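Local coordinates for protein bucandin (PDB 1F94) that is a three-finger krait toxin described as enhancing presynaptic acetylcholine release, although experimental support for that activity is lacking, at residues Met1-Ser9 / Cys55-Thr63. Numbering follows the deposited sequence.
Sequences MECYRCGVS and CCTTNLCNT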
loop_
_atom_site.group_PDB
_atom_site.type_symbol
_atom_site.label_atom_id
_atom_site.label_comp_id
_atom_site.label_asym_id
_atom_site.label_seq_id
_atom_site.Cartn_x
_atom_site.Cartn_y
_atom_site.Cartn_z
ATOM N N MET A 1 8.394 -0.712 11.770
ATOM C CA MET A 1 8.178 -1.206 10.398
ATOM C C MET A 1 8.013 0.003 9.457
ATOM O O MET A 1 7.501 1.032 9.893
ATOM C CB MET A 1 6.891 -2.035 10.425
ATOM C CG MET A 1 6.544 -2.720 9.150
ATOM S SD MET A 1 5.201 -3.880 9.224
ATOM C CE MET A 1 3.875 -2.914 8.554
ATOM N N GLU A 2 8.405 -0.216 8.208
ATOM C CA GLU A 2 8.200 0.731 7.143
ATOM C C GLU A 2 7.423 0.047 6.042
ATOM O O GLU A 2 7.437 -1.158 5.892
ATOM C CB GLU A 2 9.539 1.225 6.550
ATOM C CG GLU A 2 10.396 2.041 7.539
ATOM C CD GLU A 2 11.764 2.403 6.906
ATOM O OE1 GLU A 2 12.313 1.606 6.078
ATOM O OE2 GLU A 2 12.281 3.480 7.196
ATOM N N CYS A 3 6.759 0.863 5.215
ATOM C CA CYS A 3 6.144 0.441 3.997
ATOM C C CYS A 3 6.604 1.357 2.863
ATOM O O CYS A 3 7.099 2.450 3.097
ATOM C CB CYS A 3 4.595 0.560 4.075
ATOM S SG CYS A 3 3.862 -0.444 5.378
ATOM N N TYR A 4 6.418 0.892 1.638
ATOM C CA TYR A 4 6.596 1.767 0.478
ATOM C C TYR A 4 5.420 2.700 0.340
ATOM O O TYR A 4 4.281 2.414 0.747
ATOM C CB TYR A 4 6.801 0.956 -0.814
ATOM C CG TYR A 4 8.094 0.222 -0.827
ATOM C CD1 TYR A 4 8.183 -1.176 -0.769
ATOM C CD2 TYR A 4 9.315 0.935 -0.890
ATOM C CE1 TYR A 4 9.410 -1.799 -0.791
ATOM C CE2 TYR A 4 10.531 0.338 -0.914
ATOM C CZ TYR A 4 10.585 -1.067 -0.852
ATOM O OH TYR A 4 11.782 -1.699 -0.862
ATOM N N ARG A 5 5.691 3.852 -0.287
ATOM C CA ARG A 5 4.692 4.810 -0.686
ATOM C C ARG A 5 5.122 5.410 -2.032
ATOM O O ARG A 5 6.289 5.290 -2.440
ATOM C CB ARG A 5 4.360 5.867 0.346
ATOM C CG ARG A 5 5.403 6.894 0.553
ATOM C CD ARG A 5 5.019 8.027 1.493
ATOM N NE ARG A 5 5.990 9.112 1.363
ATOM C CZ ARG A 5 5.967 10.102 0.452
ATOM N NH1 ARG A 5 5.020 10.257 -0.462
ATOM N NH2 ARG A 5 6.952 10.982 0.508
ATOM N N CYS A 6 4.183 6.071 -2.682
ATOM C CA CYS A 6 4.402 6.635 -3.994
ATOM C C CYS A 6 4.407 8.170 -3.989
ATOM O O CYS A 6 3.634 8.833 -3.330
ATOM C CB CYS A 6 3.314 6.151 -4.976
ATOM S SG CYS A 6 3.141 4.362 -5.102
ATOM N N GLY A 7 5.282 8.698 -4.827
ATOM C CA GLY A 7 5.323 10.119 -5.124
ATOM C C GLY A 7 5.662 10.288 -6.600
ATOM O O GLY A 7 5.717 9.346 -7.375
ATOM N N VAL A 8 5.947 11.516 -6.997
ATOM C CA VAL A 8 6.291 11.802 -8.415
ATOM C C VAL A 8 7.446 10.999 -8.876
ATOM O O VAL A 8 7.556 10.708 -10.053
ATOM C CB VAL A 8 6.542 13.344 -8.589
ATOM C CG1 VAL A 8 7.804 13.778 -7.931
ATOM C CG2 VAL A 8 6.498 13.631 -10.055
ATOM N N SER A 9 8.368 10.628 -7.964
ATOM C CA SER A 9 9.588 9.910 -8.331
ATOM C C SER A 9 9.401 8.409 -8.400
ATOM O O SER A 9 10.340 7.716 -8.812
ATOM C CB SER A 9 10.734 10.254 -7.410
ATOM O OG SER A 9 10.481 9.701 -6.112
ATOM N N CYS A 55 -3.035 -6.559 1.102
ATOM C CA CYS A 55 -2.569 -6.242 2.436
ATOM C C CYS A 55 -1.440 -7.166 2.876
ATOM O O CYS A 55 -1.498 -8.358 2.616
ATOM C CB CYS A 55 -3.774 -6.415 3.445
ATOM S SG CYS A 55 -5.212 -5.427 2.998
ATOM N N CYS A 56 -0.445 -6.635 3.566
ATOM C CA CYS A 56 0.644 -7.484 4.077
ATOM C C CYS A 56 1.155 -6.886 5.337
ATOM O O CYS A 56 0.915 -5.688 5.633
ATOM C CB CYS A 56 1.722 -7.712 3.019
ATOM S SG CYS A 56 2.501 -6.220 2.365
ATOM N N THR A 57 1.870 -7.636 6.191
ATOM C CA THR A 57 2.198 -7.213 7.549
ATOM C C THR A 57 3.674 -7.253 7.907
ATOM O O THR A 57 4.011 -7.262 9.097
ATOM C CB THR A 57 1.397 -8.026 8.593
ATOM O OG1 THR A 57 1.714 -9.412 8.474
ATOM C CG2 THR A 57 -0.082 -7.856 8.405
ATOM N N THR A 58 4.577 -7.174 6.946
ATOM C CA THR A 58 5.995 -7.115 7.251
ATOM C C THR A 58 6.650 -5.946 6.512
ATOM O O THR A 58 6.184 -5.403 5.559
ATOM C CB THR A 58 6.740 -8.418 6.978
ATOM O OG1 THR A 58 6.586 -8.725 5.568
ATOM C CG2 THR A 58 6.147 -9.609 7.691
ATOM N N ASN A 59 7.852 -5.607 7.038
ATOM C CA ASN A 59 8.596 -4.464 6.585
ATOM C C ASN A 59 8.764 -4.481 5.059
ATOM O O ASN A 59 9.226 -5.422 4.458
ATOM C CB ASN A 59 9.956 -4.487 7.279
ATOM C CG ASN A 59 10.800 -3.260 6.987
ATOM O OD1 ASN A 59 11.852 -3.293 6.354
ATOM N ND2 ASN A 59 10.318 -2.180 7.485
ATOM N N LEU A 60 8.374 -3.389 4.420
ATOM C CA LEU A 60 8.544 -3.134 3.003
ATOM C C LEU A 60 7.979 -4.252 2.137
ATOM O O LEU A 60 8.485 -4.602 1.075
ATOM C CB LEU A 60 10.033 -2.862 2.689
ATOM C CG LEU A 60 10.608 -1.616 3.367
ATOM C CD1 LEU A 60 12.107 -1.461 3.024
ATOM C CD2 LEU A 60 9.853 -0.379 2.956
ATOM N N CYS A 61 6.856 -4.811 2.567
ATOM C CA CYS A 61 6.245 -5.963 1.910
ATOM C C CYS A 61 5.426 -5.590 0.675
ATOM O O CYS A 61 5.121 -6.444 -0.149
ATOM C CB CYS A 61 5.395 -6.771 2.876
ATOM S SG CYS A 61 4.024 -5.902 3.682
ATOM N N ASN A 62 5.021 -4.313 0.545
ATOM C CA ASN A 62 4.149 -3.861 -0.527
ATOM C C ASN A 62 4.976 -3.449 -1.747
ATOM O O ASN A 62 5.025 -2.284 -2.186
ATOM C CB ASN A 62 3.225 -2.753 -0.075
ATOM C CG ASN A 62 3.922 -1.538 0.489
ATOM O OD1 ASN A 62 5.066 -1.578 0.940
ATOM N ND2 ASN A 62 3.182 -0.415 0.500
ATOM N N THR A 63 5.715 -4.380 -2.352
ATOM C CA THR A 63 6.518 -4.221 -3.548
ATOM C C THR A 63 5.720 -4.270 -4.865
ATOM O O THR A 63 6.201 -3.837 -5.916
ATOM C CB THR A 63 7.579 -5.343 -3.639
ATOM O OG1 THR A 63 6.983 -6.656 -3.461
ATOM C CG2 THR A 63 8.556 -5.147 -2.501
ATOM O OXT THR A 63 4.596 -4.806 -4.838
#
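One face of the Tyr-4 ring carries the CD2 methyl of Leu-60, which sits over the ring centre at 3.8 Å from the centroid and only 6° off the normal, a CH-pi contact. The Leu-60 backbone meets the ring as well: Leu-60 O comes 3.5 Å from Tyr-4 CE1. OD1 of Asn-62 and the CG2 methyl of Thr-63 approach the ring obliquely. The Asn-62 amide, turned 28° from the ring plane, serves both polar groups of the Tyr-4 backbone: OD1 accepts from Tyr-4 N at 2.9 Å through an in-plane lone pair, and ND2 donates to Tyr-4 O at 3.0 Å, the oxygen lying 15° out of the amide plane. Thus a side chain copies the paired bonds of a neighbouring strand. CG of Asn-62, set between its own backbone N and carbonyl carbon, brings the amide to Tyr-4. A further ND2 bond, to Tyr-25 O, fixes the rotation of this buried amide and ties the first finger to strand 23-29. In the three-finger fold this is the disulfide-rich head, where the C-terminal tail, looped by Cys-56–Cys-61, lies against the start of strand 2-7 beside the Cys-3–Cys-24 bridge. A type II turn from Thr-58 to Cys-61 presents Leu-60 N to Glu-2 O, a nearly straight bond of 2.8 Å. At the N-terminus Met-1 runs extended through chi1 and chi2, which carries CG onto Asn-59 CA and SD to 3.6 Å from Thr-57 O.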